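Local structure of putative D-lactate dehydrogenase (Chlamydomonas reinhardtii, 4ZGS) at residues 40-43 with 44-48; 145-148 with 149-153; 195-199 with 200-204; 312-315 with 316-319; 348-351 with 352-356. The protein probably reduces pyruvate to D-lactate with a nicotinamide cofactor, as a member of the D-isomer specific 2-hydroxyacid dehydrogenase family. One frame throughout, in Å; residues are numbered along the deposited sequence.

Contact 1. Residues 40-43 with 44-48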
loop_
_atom_site.group_PDB
_atom_site.type_symbol
_atom_site.label_atom_id
_atom_site.label_comp_id
_atom_site.label_asym_id
_atom_site.label_seq_id
_atom_site.Cartn_x
_atom_site.Cartn_y
_atom_site.Cartn_z
ATOM N N TYR A 40 20.935 24.641 3.297
ATOM C CA TYR A 40 20.729 23.669 2.249
ATOM C C TYR A 40 19.808 22.499 2.617
ATOM O O TYR A 40 19.631 22.161 3.789
ATOM C CB TYR A 40 22.093 23.188 1.786
ATOM C CG TYR A 40 22.817 24.301 1.072
ATOM C CD1 TYR A 40 23.576 25.216 1.776
ATOM C CD2 TYR A 40 22.710 24.456 -0.299
ATOM C CE1 TYR A 40 24.236 26.263 1.127
ATOM C CE2 TYR A 40 23.366 25.485 -0.960
ATOM C CZ TYR A 40 24.133 26.398 -0.242
ATOM O OH TYR A 40 24.800 27.437 -0.883
ATOM N N SER A 41 19.207 21.882 1.611
ATOM C CA SER A 41 18.291 20.757 1.860
ATOM C C SER A 41 17.111 21.146 2.749
ATOM O O SER A 41 16.781 20.416 3.679
ATOM C CB SER A 41 19.024 19.572 2.505
ATOM O OG SER A 41 20.076 19.123 1.673
ATOM N N THR A 42 16.432 22.250 2.438
ATOM C CA THR A 42 15.317 22.621 3.286
ATOM C C THR A 42 14.101 21.933 2.735
ATOM O O THR A 42 13.419 22.455 1.849
ATOM C CB THR A 42 15.072 24.154 3.291
ATOM O OG1 THR A 42 16.267 24.848 3.666
ATOM C CG2 THR A 42 13.959 24.525 4.242
ATOM N N THR A 43 13.752 20.823 3.382
ATOM C CA THR A 43 12.591 20.036 2.996
ATOM C C THR A 43 11.505 20.452 3.961
ATOM O O THR A 43 11.718 21.359 4.764
ATOM C CB THR A 43 12.862 18.509 3.040
ATOM O OG1 THR A 43 13.517 18.168 4.265
ATOM C CG2 THR A 43 13.781 18.100 1.916
ATOM N N GLN A 44 10.349 19.814 3.911
ATOM C CA GLN A 44 9.247 20.301 4.723
ATOM C C GLN A 44 9.548 20.303 6.243
ATOM O O GLN A 44 9.075 21.182 6.950
ATOM C CB GLN A 44 7.979 19.517 4.458
ATOM C CG GLN A 44 6.773 20.295 4.934
ATOM C CD GLN A 44 6.763 21.706 4.368
ATOM O OE1 GLN A 44 6.785 22.683 5.114
ATOM N NE2 GLN A 44 6.739 21.817 3.042
ATOM N N TYR A 45 10.261 19.293 6.739
ATOM C CA TYR A 45 10.446 19.145 8.179
ATOM C C TYR A 45 11.415 20.208 8.725
ATOM O O TYR A 45 11.275 20.663 9.865
ATOM C CB TYR A 45 10.921 17.719 8.529
ATOM C CG TYR A 45 12.424 17.456 8.438
ATOM C CD1 TYR A 45 13.242 17.579 9.568
ATOM C CD2 TYR A 45 13.029 17.077 7.222
ATOM C CE1 TYR A 45 14.616 17.322 9.503
ATOM C CE2 TYR A 45 14.409 16.825 7.140
ATOM C CZ TYR A 45 15.195 16.945 8.292
ATOM O OH TYR A 45 16.553 16.695 8.248
ATOM N N VAL A 46 12.363 20.599 7.876
ATOM C CA VAL A 46 13.329 21.636 8.190
ATOM C C VAL A 46 12.641 22.992 8.233
ATOM O O VAL A 46 12.955 23.824 9.074
ATOM C CB VAL A 46 14.483 21.670 7.163
ATOM C CG1 VAL A 46 15.561 22.674 7.612
ATOM C CG2 VAL A 46 15.063 20.277 6.966
ATOM N N LYS A 47 11.709 23.216 7.314
ATOM C CA LYS A 47 10.908 24.426 7.368
ATOM C C LYS A 47 10.127 24.422 8.667
ATOM O O LYS A 47 10.009 25.432 9.332
ATOM C CB LYS A 47 9.961 24.553 6.176
ATOM C CG LYS A 47 10.626 24.778 4.824
ATOM C CD LYS A 47 9.588 24.699 3.699
ATOM C CE LYS A 47 10.182 24.991 2.306
ATOM N NZ LYS A 47 9.095 25.206 1.270
ATOM N N ASP A 48 9.532 23.298 9.001
ATOM C CA ASP A 48 8.723 23.245 10.203
ATOM C C ASP A 48 9.526 23.538 11.499
ATOM O O ASP A 48 9.102 24.348 12.295
ATOM C CB ASP A 48 8.017 21.892 10.304
ATOM C CG ASP A 48 6.996 21.658 9.166
ATOM O OD1 ASP A 48 6.516 22.632 8.535
ATOM O OD2 ASP A 48 6.650 20.481 8.920
#

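Contact 2. Residues 145-148 with 149-153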
loop_
_atom_site.group_PDB
_atom_site.type_symbol
_atom_site.label_atom_id
_atom_site.label_comp_id
_atom_site.label_asym_id
_atom_site.label_seq_id
_atom_site.Cartn_x
_atom_site.Cartn_y
_atom_site.Cartn_z
ATOM N N ALA A 145 9.734 1.081 19.702
ATOM C CA ALA A 145 8.612 1.206 18.771
ATOM C C ALA A 145 8.618 0.057 17.750
ATOM O O ALA A 145 7.614 -0.596 17.525
ATOM C CB ALA A 145 8.683 2.548 18.072
ATOM N N LEU A 146 9.784 -0.199 17.174
ATOM C CA LEU A 146 9.947 -1.251 16.202
ATOM C C LEU A 146 9.591 -2.562 16.843
ATOM O O LEU A 146 8.982 -3.432 16.221
ATOM C CB LEU A 146 11.382 -1.289 15.657
ATOM C CG LEU A 146 11.831 -0.061 14.855
ATOM C CD1 LEU A 146 13.209 -0.283 14.248
ATOM C CD2 LEU A 146 10.827 0.326 13.802
ATOM N N ILE A 147 10.019 -2.737 18.089
ATOM C CA ILE A 147 9.769 -4.010 18.763
ATOM C C ILE A 147 8.253 -4.240 18.883
ATOM O O ILE A 147 7.720 -5.288 18.481
ATOM C CB ILE A 147 10.474 -4.069 20.117
ATOM C CG1 ILE A 147 11.969 -4.294 19.876
ATOM C CG2 ILE A 147 9.954 -5.277 20.946
ATOM C CD1 ILE A 147 12.846 -4.012 21.095
ATOM N N PHE A 148 7.542 -3.224 19.340
ATOM C CA PHE A 148 6.117 -3.396 19.497
ATOM C C PHE A 148 5.418 -3.686 18.176
ATOM O O PHE A 148 4.598 -4.584 18.120
ATOM C CB PHE A 148 5.507 -2.177 20.183
ATOM C CG PHE A 148 5.403 -2.338 21.687
ATOM C CD1 PHE A 148 4.388 -3.092 22.250
ATOM C CD2 PHE A 148 6.334 -1.751 22.529
ATOM C CE1 PHE A 148 4.294 -3.226 23.607
ATOM C CE2 PHE A 148 6.240 -1.896 23.878
ATOM C CZ PHE A 148 5.222 -2.635 24.415
ATOM N N ALA A 149 5.775 -2.947 17.121
ATOM C CA ALA A 149 5.121 -3.050 15.840
ATOM C C ALA A 149 5.310 -4.469 15.303
ATOM O O ALA A 149 4.350 -5.101 14.886
ATOM C CB ALA A 149 5.672 -1.980 14.846
ATOM N N LEU A 150 6.536 -4.981 15.354
ATOM C CA LEU A 150 6.807 -6.345 14.905
ATOM C C LEU A 150 6.094 -7.415 15.738
ATOM O O LEU A 150 5.564 -8.393 15.204
ATOM C CB LEU A 150 8.313 -6.623 14.938
ATOM C CG LEU A 150 9.152 -5.872 13.901
ATOM C CD1 LEU A 150 10.638 -6.028 14.228
ATOM C CD2 LEU A 150 8.841 -6.391 12.514
ATOM N N ASN A 151 6.103 -7.240 17.057
ATOM C CA ASN A 151 5.434 -8.174 17.942
ATOM C C ASN A 151 3.975 -8.340 17.586
ATOM O O ASN A 151 3.414 -9.429 17.694
ATOM C CB ASN A 151 5.525 -7.713 19.396
ATOM C CG ASN A 151 6.771 -8.179 20.066
ATOM O OD1 ASN A 151 7.446 -9.088 19.587
ATOM N ND2 ASN A 151 7.069 -7.592 21.200
ATOM N N ARG A 152 3.342 -7.221 17.284
ATOM C CA ARG A 152 1.919 -7.212 17.054
ATOM C C ARG A 152 1.555 -7.125 15.585
ATOM O O ARG A 152 0.386 -6.912 15.278
ATOM C CB ARG A 152 1.274 -6.095 17.864
ATOM C CG ARG A 152 1.609 -6.215 19.374
ATOM C CD ARG A 152 1.327 -7.648 19.919
ATOM N NE ARG A 152 -0.105 -7.933 20.070
ATOM C CZ ARG A 152 -0.772 -7.891 21.224
ATOM N NH1 ARG A 152 -0.137 -7.582 22.364
ATOM N NH2 ARG A 152 -2.084 -8.154 21.242
ATOM N N HIS A 153 2.546 -7.229 14.692
ATOM C CA HIS A 153 2.293 -7.189 13.246
ATOM C C HIS A 153 1.467 -5.978 12.868
ATOM O O HIS A 153 0.534 -6.082 12.058
ATOM C CB HIS A 153 1.533 -8.473 12.747
ATOM C CG HIS A 153 2.263 -9.757 12.975
ATOM N ND1 HIS A 153 3.219 -10.236 12.105
ATOM C CD2 HIS A 153 2.177 -10.670 13.973
ATOM C CE1 HIS A 153 3.684 -11.393 12.552
ATOM N NE2 HIS A 153 3.070 -11.679 13.684
#

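Contact 3. Residues 195-199 with 200-204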
loop_
_atom_site.group_PDB
_atom_site.type_symbol
_atom_site.label_atom_id
_atom_site.label_comp_id
_atom_site.label_asym_id
_atom_site.label_seq_id
_atom_site.Cartn_x
_atom_site.Cartn_y
_atom_site.Cartn_z
ATOM N N ARG A 195 16.492 1.175 30.245
ATOM C CA ARG A 195 15.512 1.726 31.186
ATOM C C ARG A 195 14.086 1.420 30.728
ATOM O O ARG A 195 13.287 0.896 31.502
ATOM C CB ARG A 195 15.671 3.243 31.353
ATOM C CG ARG A 195 14.619 3.847 32.292
ATOM C CD ARG A 195 14.641 5.380 32.358
ATOM N NE ARG A 195 14.411 6.000 31.041
ATOM C CZ ARG A 195 13.212 6.084 30.454
ATOM N NH1 ARG A 195 13.084 6.652 29.257
ATOM N NH2 ARG A 195 12.140 5.566 31.047
ATOM N N ILE A 196 13.768 1.756 29.475
ATOM C CA ILE A 196 12.427 1.541 28.910
ATOM C C ILE A 196 12.024 0.060 28.894
ATOM O O ILE A 196 10.897 -0.316 29.294
ATOM C CB ILE A 196 12.328 2.084 27.455
ATOM C CG1 ILE A 196 12.482 3.607 27.390
ATOM C CG2 ILE A 196 10.997 1.733 26.859
ATOM C CD1 ILE A 196 12.883 4.138 25.966
ATOM N N LEU A 197 12.937 -0.792 28.437
ATOM C CA LEU A 197 12.587 -2.198 28.270
ATOM C C LEU A 197 12.414 -2.902 29.635
ATOM O O LEU A 197 11.535 -3.760 29.783
ATOM C CB LEU A 197 13.621 -2.900 27.369
ATOM C CG LEU A 197 13.491 -2.561 25.852
ATOM C CD1 LEU A 197 14.766 -2.818 25.063
ATOM C CD2 LEU A 197 12.341 -3.341 25.229
ATOM N N LYS A 198 13.211 -2.514 30.635
ATOM C CA LYS A 198 13.038 -3.017 32.015
ATOM C C LYS A 198 11.681 -2.542 32.523
ATOM O O LYS A 198 10.951 -3.262 33.186
ATOM C CB LYS A 198 14.164 -2.507 32.929
ATOM C CG LYS A 198 14.140 -3.007 34.354
ATOM C CD LYS A 198 14.503 -4.465 34.369
ATOM C CE LYS A 198 14.862 -4.977 35.757
ATOM N NZ LYS A 198 15.571 -6.291 35.603
ATOM N N GLY A 199 11.338 -1.306 32.176
ATOM C CA GLY A 199 10.084 -0.715 32.605
ATOM C C GLY A 199 8.895 -1.433 32.016
ATOM O O GLY A 199 7.856 -1.481 32.636
ATOM N N ILE A 200 9.029 -1.946 30.794
ATOM C CA ILE A 200 7.929 -2.695 30.159
ATOM C C ILE A 200 7.738 -4.011 30.891
ATOM O O ILE A 200 6.661 -4.592 30.889
ATOM C CB ILE A 200 8.192 -2.902 28.645
ATOM C CG1 ILE A 200 8.034 -1.556 27.941
ATOM C CG2 ILE A 200 7.263 -3.985 28.005
ATOM C CD1 ILE A 200 8.635 -1.522 26.575
ATOM N N GLY A 201 8.765 -4.412 31.618
ATOM C CA GLY A 201 8.718 -5.652 32.349
ATOM C C GLY A 201 9.620 -6.743 31.824
ATOM O O GLY A 201 9.647 -7.823 32.387
ATOM N N CYS A 202 10.412 -6.460 30.800
ATOM C CA CYS A 202 11.308 -7.473 30.258
ATOM C C CYS A 202 12.437 -7.812 31.221
ATOM O O CYS A 202 12.789 -7.020 32.094
ATOM C CB CYS A 202 11.902 -6.999 28.918
ATOM S SG CYS A 202 10.658 -6.591 27.644
ATOM N N LYS A 203 13.039 -8.979 31.029
ATOM C CA LYS A 203 14.255 -9.299 31.762
ATOM C C LYS A 203 15.384 -8.799 30.886
ATOM O O LYS A 203 15.704 -9.399 29.862
ATOM C CB LYS A 203 14.398 -10.797 32.004
ATOM C CG LYS A 203 13.206 -11.437 32.708
ATOM C CD LYS A 203 13.355 -12.937 32.715
ATOM C CE LYS A 203 12.153 -13.618 33.324
ATOM N NZ LYS A 203 12.299 -15.113 33.297
ATOM N N VAL A 204 16.018 -7.715 31.306
ATOM C CA VAL A 204 16.975 -7.063 30.454
ATOM C C VAL A 204 18.381 -7.480 30.831
ATOM O O VAL A 204 18.725 -7.580 31.997
ATOM C CB VAL A 204 16.827 -5.552 30.527
ATOM C CG1 VAL A 204 17.758 -4.872 29.521
ATOM C CG2 VAL A 204 15.382 -5.170 30.265
#

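Contact 4. Residues 312-315 with 316-319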
loop_
_atom_site.group_PDB
_atom_site.type_symbol
_atom_site.label_atom_id
_atom_site.label_comp_id
_atom_site.label_asym_id
_atom_site.label_seq_id
_atom_site.Cartn_x
_atom_site.Cartn_y
_atom_site.Cartn_z
ATOM N N VAL A 312 15.736 5.724 -14.311
ATOM C CA VAL A 312 16.778 6.449 -13.576
ATOM C C VAL A 312 16.987 5.741 -12.233
ATOM O O VAL A 312 18.112 5.589 -11.766
ATOM C CB VAL A 312 16.452 7.978 -13.424
ATOM C CG1 VAL A 312 17.494 8.710 -12.547
ATOM C CG2 VAL A 312 16.353 8.655 -14.820
ATOM N N ARG A 313 15.904 5.250 -11.650
ATOM C CA ARG A 313 16.008 4.495 -10.411
ATOM C C ARG A 313 16.870 3.238 -10.594
ATOM O O ARG A 313 17.554 2.831 -9.652
ATOM C CB ARG A 313 14.615 4.118 -9.886
ATOM C CG ARG A 313 13.716 5.303 -9.497
ATOM C CD ARG A 313 12.309 4.807 -9.079
ATOM N NE ARG A 313 12.344 4.001 -7.857
ATOM C CZ ARG A 313 11.264 3.567 -7.203
ATOM N NH1 ARG A 313 10.043 3.877 -7.637
ATOM N NH2 ARG A 313 11.410 2.847 -6.087
ATOM N N MET A 314 16.875 2.641 -11.792
ATOM C CA MET A 314 17.668 1.428 -12.000
ATOM C C MET A 314 19.165 1.659 -11.874
ATOM O O MET A 314 19.915 0.701 -11.716
ATOM C CB MET A 314 17.409 0.802 -13.372
ATOM C CG MET A 314 16.092 0.062 -13.517
ATOM S SD MET A 314 15.822 -1.106 -12.181
ATOM C CE MET A 314 14.621 -0.185 -11.217
ATOM N N GLN A 315 19.608 2.916 -11.924
ATOM C CA GLN A 315 21.049 3.208 -11.925
ATOM C C GLN A 315 21.693 2.919 -10.566
ATOM O O GLN A 315 22.758 2.303 -10.496
ATOM C CB GLN A 315 21.310 4.668 -12.307
ATOM C CG GLN A 315 20.955 5.036 -13.726
ATOM C CD GLN A 315 20.993 6.540 -13.952
ATOM O OE1 GLN A 315 21.339 7.313 -13.053
ATOM N NE2 GLN A 315 20.629 6.961 -15.151
ATOM N N LYS A 316 21.057 3.394 -9.499
ATOM C CA LYS A 316 21.514 3.123 -8.133
ATOM C C LYS A 316 20.781 1.976 -7.439
ATOM O O LYS A 316 20.842 1.879 -6.215
ATOM C CB LYS A 316 21.454 4.373 -7.244
ATOM C CG LYS A 316 22.579 5.387 -7.530
ATOM C CD LYS A 316 22.580 6.555 -6.526
ATOM C CE LYS A 316 21.305 7.395 -6.526
ATOM N NZ LYS A 316 21.414 8.534 -5.554
ATOM N N TRP A 317 20.007 1.185 -8.179
ATOM C CA TRP A 317 19.162 0.167 -7.546
ATOM C C TRP A 317 19.935 -0.779 -6.621
ATOM O O TRP A 317 20.938 -1.374 -7.014
ATOM C CB TRP A 317 18.455 -0.644 -8.617
ATOM C CG TRP A 317 17.424 -1.543 -8.108
ATOM C CD1 TRP A 317 17.519 -2.888 -7.939
ATOM C CD2 TRP A 317 16.101 -1.170 -7.717
ATOM N NE1 TRP A 317 16.332 -3.378 -7.441
ATOM C CE2 TRP A 317 15.450 -2.345 -7.297
ATOM C CE3 TRP A 317 15.415 0.045 -7.672
ATOM C CZ2 TRP A 317 14.134 -2.346 -6.846
ATOM C CZ3 TRP A 317 14.121 0.048 -7.208
ATOM C CH2 TRP A 317 13.485 -1.148 -6.806
ATOM N N ASP A 318 19.471 -0.911 -5.384
ATOM C CA ASP A 318 20.117 -1.803 -4.416
ATOM C C ASP A 318 19.272 -3.062 -4.364
ATOM O O ASP A 318 18.183 -3.066 -3.824
ATOM C CB ASP A 318 20.213 -1.134 -3.047
ATOM C CG ASP A 318 21.058 -1.920 -2.051
ATOM O OD1 ASP A 318 21.049 -3.169 -2.067
ATOM O OD2 ASP A 318 21.731 -1.272 -1.227
ATOM N N ARG A 319 19.749 -4.126 -4.973
ATOM C CA ARG A 319 18.883 -5.275 -5.137
ATOM C C ARG A 319 18.698 -5.952 -3.791
ATOM O O ARG A 319 17.602 -6.397 -3.456
ATOM C CB ARG A 319 19.412 -6.263 -6.179
ATOM C CG ARG A 319 18.428 -7.410 -6.402
ATOM C CD ARG A 319 19.071 -8.523 -7.222
ATOM N NE ARG A 319 19.533 -8.024 -8.510
ATOM C CZ ARG A 319 20.253 -8.739 -9.356
ATOM N NH1 ARG A 319 20.574 -9.990 -9.048
ATOM N NH2 ARG A 319 20.656 -8.203 -10.495
#

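Contact 5. Residues 348-351 with 352-356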
loop_
_atom_site.group_PDB
_atom_site.type_symbol
_atom_site.label_atom_id
_atom_site.label_comp_id
_atom_site.label_asym_id
_atom_site.label_seq_id
_atom_site.Cartn_x
_atom_site.Cartn_y
_atom_site.Cartn_z
ATOM N N CYS A 348 17.856 22.516 16.735
ATOM C CA CYS A 348 17.684 23.926 16.342
ATOM C C CYS A 348 18.387 24.856 17.327
ATOM O O CYS A 348 19.191 25.709 16.914
ATOM C CB CYS A 348 16.205 24.324 16.234
ATOM S SG CYS A 348 15.836 26.034 15.901
ATOM N N THR A 349 18.085 24.700 18.616
ATOM C CA THR A 349 18.614 25.625 19.604
ATOM C C THR A 349 20.138 25.491 19.745
ATOM O O THR A 349 20.827 26.490 19.855
ATOM C CB THR A 349 17.972 25.416 20.949
ATOM O OG1 THR A 349 18.565 24.287 21.567
ATOM C CG2 THR A 349 16.511 25.194 20.792
ATOM N N THR A 350 20.669 24.274 19.637
ATOM C CA THR A 350 22.111 24.090 19.679
ATOM C C THR A 350 22.824 24.699 18.482
ATOM O O THR A 350 23.923 25.250 18.636
ATOM C CB THR A 350 22.501 22.600 19.733
ATOM O OG1 THR A 350 22.173 22.055 21.021
ATOM C CG2 THR A 350 24.011 22.434 19.508
ATOM N N THR A 351 22.175 24.628 17.318
ATOM C CA THR A 351 22.697 25.142 16.053
ATOM C C THR A 351 22.690 26.655 16.053
ATOM O O THR A 351 23.591 27.280 15.497
ATOM C CB THR A 351 21.856 24.630 14.853
ATOM O OG1 THR A 351 22.057 23.224 14.699
ATOM C CG2 THR A 351 22.223 25.321 13.522
ATOM N N ILE A 352 21.660 27.245 16.659
ATOM C CA ILE A 352 21.513 28.700 16.687
ATOM C C ILE A 352 22.543 29.250 17.692
ATOM O O ILE A 352 23.245 30.227 17.406
ATOM C CB ILE A 352 20.069 29.113 17.061
ATOM C CG1 ILE A 352 19.079 28.744 15.960
ATOM C CG2 ILE A 352 19.971 30.580 17.354
ATOM C CD1 ILE A 352 17.625 29.055 16.287
ATOM N N GLN A 353 22.676 28.560 18.826
ATOM C CA GLN A 353 23.680 28.861 19.851
ATOM C C GLN A 353 25.096 28.641 19.286
ATOM O O GLN A 353 26.011 29.392 19.588
ATOM C CB GLN A 353 23.440 27.996 21.096
ATOM C CG GLN A 353 24.409 28.213 22.262
ATOM C CD GLN A 353 24.240 29.546 23.013
ATOM O OE1 GLN A 353 23.162 29.862 23.530
ATOM N NE2 GLN A 353 25.323 30.316 23.091
ATOM N N ASN A 354 25.266 27.629 18.438
ATOM C CA ASN A 354 26.546 27.419 17.757
ATOM C C ASN A 354 26.875 28.627 16.875
ATOM O O ASN A 354 28.019 29.074 16.843
ATOM C CB ASN A 354 26.540 26.159 16.876
ATOM C CG ASN A 354 26.850 24.870 17.648
ATOM O OD1 ASN A 354 27.324 24.891 18.797
ATOM N ND2 ASN A 354 26.607 23.733 16.992
ATOM N N ILE A 355 25.876 29.122 16.134
ATOM C CA ILE A 355 26.062 30.307 15.303
ATOM C C ILE A 355 26.401 31.527 16.161
ATOM O O ILE A 355 27.334 32.260 15.853
ATOM C CB ILE A 355 24.814 30.703 14.478
ATOM C CG1 ILE A 355 24.213 29.538 13.666
ATOM C CG2 ILE A 355 25.149 31.960 13.656
ATOM C CD1 ILE A 355 25.131 28.885 12.670
ATOM N N ALA A 356 25.630 31.737 17.230
ATOM C CA ALA A 356 25.780 32.919 18.071
ATOM C C ALA A 356 27.156 32.947 18.697
ATOM O O ALA A 356 27.821 33.987 18.668
ATOM C CB ALA A 356 24.713 32.965 19.136
#

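Contact 1. Residues 40-43 with 44-48
T43 and K47 close the first turn of helix 44-57, which follows strand 36-39 of the parallel five-stranded sheet through the short loop 40-43, a beta-to-alpha connection. T43 holds the N-cap position. Its side chain makes no capping bond, and the carbonyl does the work of starting the helix: K47 N donates to T43 O at 3.2 Å, nearly straight at 164°, while V46 N adds a weak bond to the same oxygen.

Apolar contacts brace the turn from the loop side. T42 CG2 meets K47 CG at 3.4 Å, the two side chains crossing at about a right angle, and also lies against V46 CB at 4.1 Å. V46 points toward the loop, its CG2 branch lying near S41 O. Beyond CG the K47 chain is extended, and its NZ ends in a salt bridge with E65. An alanine in place of K47 would probably leave E65 without its charged mate and the T42 methyl without the methylene it packs on.

Polar partners lie outside the turn: S41 OG bonds to D88, and Y45 N forms a weak hydrogen bond with S169 OG of the second subunit; S169 also packs on T43 and Q44.

The Y45 ring gathers the remaining contacts. V46 CG2 stands 3.5 Å above one face, offset toward the rim. With chi1 at 85°, CG sits between the backbone N and the carbonyl carbon, which turns the ring back toward the loop, where T43 OG1 approaches obliquely, 3.2 Å from Y45 CD2.

Contact 2. Residues 145-148 with 149-153
Helix 136-151 ends here, its last two turns running from A145 to R152. Four successive i to i+4 backbone bonds tie the turns: A149 N to A145 O, L150 N to L146 O at 3.0 Å and 171°, N151 N to I147 O at 2.9 Å, and R152 N to F148 O, the least straight at 149°.

Side chains thicken this ladder. I147 and N151 lie side by side and point the same way, with I147 CG2 3.7 Å from N151 ND2. CG2 is the branch opposite the backbone N, which sends that methyl along the helix to the amide. N151 CG also rests 3.4 Å from I147 O, and L150 CG lies just as near L146 O, one turn back. The first carbons of R152 pass F148 O, with CG at 3.6 Å; bends at chi2 and chi3 then carry the guanidinium away to the second subunit, where it bonds the carbonyl oxygens of S138, T336 and A337.

The turns are buried on several sides. I147, L150 and N151 pack on M262 of strand 261-265, A149 and L150 touch L331 of strand 330-332, and F148 meets A145 of the second subunit, a contact that is reciprocated.

At R152 the chain leaves the helix. H153, with phi 52°, is the C-prime residue: its N bonds weakly to L150 O at 3.3 Å, and L154 N reaches back to A149 O. L150 O also lies over the centre of the H153 ring. This pairing of bonds around a residue of positive phi is the Schellman motif of a helix C-terminus.

Contact 3. Residues 195-199 with 200-204
I196 and I200, L197 and V204 meet where helix 188-200 turns into strand 203-207, the second half of a beta-alpha-beta unit of the Rossmann-type NAD domain. I196 and I200 have nearly the same torsions, and their side chains run at a slant to each other. In I196, CG2 is the branch opposite the backbone N and meets I200 CD1 at 4.0 Å; in I200, chi2 of 163° extends CD1 back along the helix, past I196 O. L197 CD2 reaches that same methyl more loosely.

V204 points toward the helix. With CG1 opposite the backbone N (chi1 -175°), CG2 is turned opposite the carbonyl carbon and presses on the backbone at K198 N, 3.5 Å away, and touches L197 CB at 4.1 Å. K198 bends at chi2 and lays its CD 3.8 Å from C202 O.

The backbone ends in a Schellman motif. C202 N bonds to L197 O at 3.1 Å, and G201 N to K198 O at 2.9 Å, from above the carbonyl plane. G201 has phi 111°, where a beta carbon would jam against the preceding carbonyl oxygen. I200 meets I200 of the second subunit.

The chemistry is thus divided: L197, C202 and V204 join the helix end to strand 180-184 of the sheet, while I196 and I200 pack along the helix; the amides of G201 and C202 bond K198 O and L197 O, and glycine at positive phi lets the chain turn.

Contact 4. Residues 312-315 with 316-319
A methionine laid over a tryptophan face is the striking feature of this turn: M314 CE sits 4.1 Å from the centroid of the six-membered ring of W317, 28° off the ring normal, a CH-pi contact. Its closest ring atom is CE3, at 3.6 Å. The sulfur follows above the same indole, with M314 SD 4.7 Å from the centroid of the five-membered ring, a longer Met-aromatic contact. The two side chains lie side by side and point the same way. M314 leaves its backbone pointing away from W317, and bends at chi2 and chi3 bring its end back over the ring. W317 meets it with CG opposite its own backbone N (chi1 -171°), which extends the indole alongside the methionine.

R313 comes to the same six-membered ring. Its NH2 approaches W317 CZ3 obliquely at 4.1 Å, with guanidinium and ring planes 50° apart, while R313 O lies at the ring edge, near its plane. The polar end of R313 is held elsewhere, NH2 bonding to M163 O of the second subunit. K316 likewise turns its NZ to G299 O.

Q315 N donates to V312 O at 3.1 Å within 312-315, whereas R313 O and W317 N, 3.3 Å apart, meet at a poor angle for a bond. The contact between 312-315 and 316-319 is thus mainly side-chain packing.

W317 also stacks on Y327 of the fourth subunit, and M314 packs on L281 there. The turn connects helix 310-313 to helix 319-324, whose start D318 caps through OD1 to F321 N.

Contact 5. Residues 348-351 with 352-356
This is a one-turn contact within the long helix 341-359, near the C-terminus of the modelled chain, where the helix packs against helix 44-57 and strand 105-108 of the five-stranded domain. Its alpha-helical ladder has four i to i+4 rungs: I352 N to C348 O, Q353 N to T349 O at 3.0 Å and 163°, N354 N to T350 O, and I355 N to T351 O, whose donor stands above the carbonyl plane.

On the buried face C348 SG touches I352 CD1 at 3.5 Å. SG lies opposite the backbone N (chi1 175°), which directs it along the helix to the isoleucine tip; C348 also packs on F49, L50 and P53 of helix 44-57, and I352 shares P53. The end of I355 comes back toward T351, and its side chain also touches L105 and A107 of strand 105-108.

T350 and N354 form the second pair, side by side and pointing the same way, T350 CG2 being 3.8 Å from N354 ND2. The amide of N354 is buried and gripped from outside the turn: OD1 accepts from N366 ND2, and ND2 donates to R130 O. A leucine in place of N354 would probably leave R130 O and N366 ND2 without these partners in a buried setting.

The threonine hydroxyls look back along the helix, T351 OG1 bonding to I347 O, while Q353 NE2 goes forward to D357. N354 CG rests 3.1 Å from T350 O, and I355 CG1 lies 3.0 Å from T351 O.

Contacts 2 and 3 are the one pair that touch: F148 CE2 packs on I200 CD1 at 3.6 Å and I147 CD1 on L197 CD2 at 4.2 Å, joining two helix ends within the NAD-binding domain. Both also meet the second subunit, as do contact 1 and, through R313, contact 4. Contacts 1 and 5 lie in the five-stranded domain, their centres about 16 Å apart and nearest atoms about 8 Å apart. Contacts 1, 2, 3 and 5 stand back from the cofactor: bound NAD is about 9 Å from the L146 side chain, 10 Å from Y45, 12 Å from I196 and 14 Å from T350. Contact 4, about 13 Å from contact 1 at its nearest atoms, lies away from the NAD-binding residues.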